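Local coordinates for protein endostatin (Mus musculus, PDB 1KOE) that inhibits angiogenesis as the C-terminal, heparin-binding non-collagenous fragment of the collagen XVIII alpha1 chain, at residues 23-26 / 27-30. Sequence-based numbering, arbitrary orientation.
Sequences ADFQ and CFQQ
Ala23 to Gln26 and Cys27 to Gln30 form two successive turns of the α-helix 19-33, joined by four consecutive i to i+4 backbone hydrogen bonds that run from Cys27 N to Ala23 O (3.1 Å) through to Gln30 N and Gln26 O (2.9 Å). On one flank, the aliphatic part of Gln29 lies over a face of the Phe25 ring in a CH-pi contact, CG standing 3.9 Å from the ring centroid and displaced toward the rim. The Gln29 chain bends at chi2, and the amide beyond continues over the same side of the ring, past its rim, with the two planes only 5° apart. Phe28 meets the same ring more loosely: its CD1 is 4.1 Å from Phe25 CE1, and the approach is oblique. Phe25 has CG anti to the backbone N (chi1 -177°), a setting that leans the ring along the helix toward the following turn.

The helix packs on the five-stranded mixed sheet of the endostatin domain, a fold related to the C-type lectins, and Cys27 faces that sheet. There its sulfur forms a disulfide with Cys167 of strand 166-169, while Ala23 and Cys27 both touch Ala42 of strand 40-42. Asp24 ties the same helix to this edge strand through a salt bridge to Arg41 and a hydrogen bond to Ala42 N.

A second side-chain pair spans one turn elsewhere on the helix: Gln30 NE2 donates to Gln26 OE1 at 3.1 Å, a bent bond with an N-H...O angle of 138°. The two amide planes are steeply inclined to each other. Gln30 spends its other amide atom, OE1, on Asn10 N, so the carboxamide is held at both its oxygen and its nitrogen, which defines its orientation, and both glutamines rest against Leu9.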
ATOM      1  N   ALA A  23       1.469   9.359  -7.031  1.00  9.09           N
ATOM      2  CA  ALA A  23       1.749   8.430  -5.932  1.00  8.50           C
ATOM      3  C   ALA A  23       3.075   7.700  -6.159  1.00  7.04           C
ATOM      4  O   ALA A  23       3.904   7.603  -5.254  1.00  8.57           O
ATOM      5  CB  ALA A  23       0.612   7.428  -5.781  1.00 10.08           C
ATOM      6  N   ASP A  24       3.278   7.193  -7.367  1.00  6.23           N
ATOM      7  CA  ASP A  24       4.526   6.499  -7.697  1.00  6.78           C
ATOM      8  C   ASP A  24       5.728   7.429  -7.538  1.00  7.76           C
ATOM      9  O   ASP A  24       6.791   7.007  -7.079  1.00  8.73           O
ATOM     10  CB  ASP A  24       4.501   5.969  -9.145  1.00  9.35           C
ATOM     11  CG  ASP A  24       3.795   4.611  -9.287  1.00 11.70           C
ATOM     12  OD1 ASP A  24       3.477   3.979  -8.263  1.00  9.81           O
ATOM     13  OD2 ASP A  24       3.581   4.156 -10.443  1.00 11.63           O
ATOM     14  N   PHE A  25       5.576   8.702  -7.907  1.00  7.42           N
ATOM     15  CA  PHE A  25       6.682   9.648  -7.777  1.00  6.73           C
ATOM     16  C   PHE A  25       7.015   9.887  -6.284  1.00  9.46           C
ATOM     17  O   PHE A  25       8.184  10.044  -5.906  1.00  9.44           O
ATOM     18  CB  PHE A  25       6.351  10.965  -8.487  1.00  7.02           C
ATOM     19  CG  PHE A  25       7.470  11.953  -8.461  1.00  9.17           C
ATOM     20  CD1 PHE A  25       8.760  11.569  -8.814  1.00 11.91           C
ATOM     21  CD2 PHE A  25       7.241  13.266  -8.097  1.00 17.16           C
ATOM     22  CE1 PHE A  25       9.821  12.501  -8.809  1.00 16.73           C
ATOM     23  CE2 PHE A  25       8.285  14.201  -8.089  1.00 22.21           C
ATOM     24  CZ  PHE A  25       9.573  13.816  -8.444  1.00 14.81           C
ATOM     25  N   GLN A  26       5.988   9.941  -5.434  1.00  8.27           N
ATOM     26  CA  GLN A  26       6.213  10.119  -3.998  1.00  7.65           C
ATOM     27  C   GLN A  26       7.024   8.931  -3.455  1.00  7.86           C
ATOM     28  O   GLN A  26       7.974   9.132  -2.696  1.00  9.18           O
ATOM     29  CB  GLN A  26       4.885  10.278  -3.255  1.00  9.20           C
ATOM     30  CG  GLN A  26       4.265  11.657  -3.426  1.00 18.91           C
ATOM     31  CD  GLN A  26       5.212  12.765  -2.975  1.00 39.76           C
ATOM     32  OE1 GLN A  26       5.673  12.775  -1.827  1.00 52.67           O
ATOM     33  NE2 GLN A  26       5.541  13.683  -3.889  1.00 48.77           N
ATOM     34  N   CYS A  27       6.648   7.709  -3.840  1.00  5.94           N
ATOM     35  CA  CYS A  27       7.377   6.514  -3.413  1.00  5.67           C
ATOM     36  C   CYS A  27       8.848   6.604  -3.854  1.00  8.49           C
ATOM     37  O   CYS A  27       9.761   6.274  -3.089  1.00 11.21           O
ATOM     38  CB  CYS A  27       6.743   5.249  -3.999  1.00  7.87           C
ATOM     39  SG  CYS A  27       5.137   4.804  -3.255  1.00  8.48           S
ATOM     40  N   PHE A  28       9.063   7.039  -5.091  1.00  8.20           N
ATOM     41  CA  PHE A  28      10.410   7.196  -5.650  1.00  9.36           C
ATOM     42  C   PHE A  28      11.223   8.207  -4.836  1.00  9.82           C
ATOM     43  O   PHE A  28      12.349   7.926  -4.402  1.00  7.80           O
ATOM     44  CB  PHE A  28      10.314   7.670  -7.114  1.00  7.82           C
ATOM     45  CG  PHE A  28      11.650   8.018  -7.733  1.00  7.97           C
ATOM     46  CD1 PHE A  28      12.164   9.307  -7.632  1.00 14.48           C
ATOM     47  CD2 PHE A  28      12.395   7.048  -8.405  1.00 12.10           C
ATOM     48  CE1 PHE A  28      13.409   9.629  -8.188  1.00 17.07           C
ATOM     49  CE2 PHE A  28      13.647   7.368  -8.967  1.00 12.63           C
ATOM     50  CZ  PHE A  28      14.140   8.655  -8.850  1.00 10.01           C
ATOM     51  N   GLN A  29      10.647   9.387  -4.625  1.00  7.84           N
ATOM     52  CA  GLN A  29      11.324  10.445  -3.889  1.00  9.67           C
ATOM     53  C   GLN A  29      11.670  10.069  -2.455  1.00 11.38           C
ATOM     54  O   GLN A  29      12.814  10.249  -2.005  1.00 11.23           O
ATOM     55  CB  GLN A  29      10.475  11.716  -3.878  1.00 10.91           C
ATOM     56  CG  GLN A  29      10.531  12.470  -5.174  1.00 18.10           C
ATOM     57  CD  GLN A  29      11.949  12.978  -5.485  1.00 34.87           C
ATOM     58  OE1 GLN A  29      12.246  14.156  -5.280  1.00 42.81           O
ATOM     59  NE2 GLN A  29      12.825  12.091  -5.968  1.00 32.60           N
ATOM     60  N   GLN A  30      10.701   9.506  -1.743  1.00  9.13           N
ATOM     61  CA  GLN A  30      10.925   9.171  -0.351  1.00  8.13           C
ATOM     62  C   GLN A  30      11.889   8.024  -0.107  1.00  8.77           C
ATOM     63  O   GLN A  30      12.648   8.044   0.873  1.00  9.77           O
ATOM     64  CB  GLN A  30       9.589   8.999   0.349  1.00  8.05           C
ATOM     65  CG  GLN A  30       8.831  10.303   0.323  1.00 11.07           C
ATOM     66  CD  GLN A  30       7.502  10.253   1.053  1.00 12.90           C
ATOM     67  OE1 GLN A  30       7.307   9.434   1.951  1.00 10.57           O
ATOM     68  NE2 GLN A  30       6.588  11.150   0.689  1.00 12.82           N
TER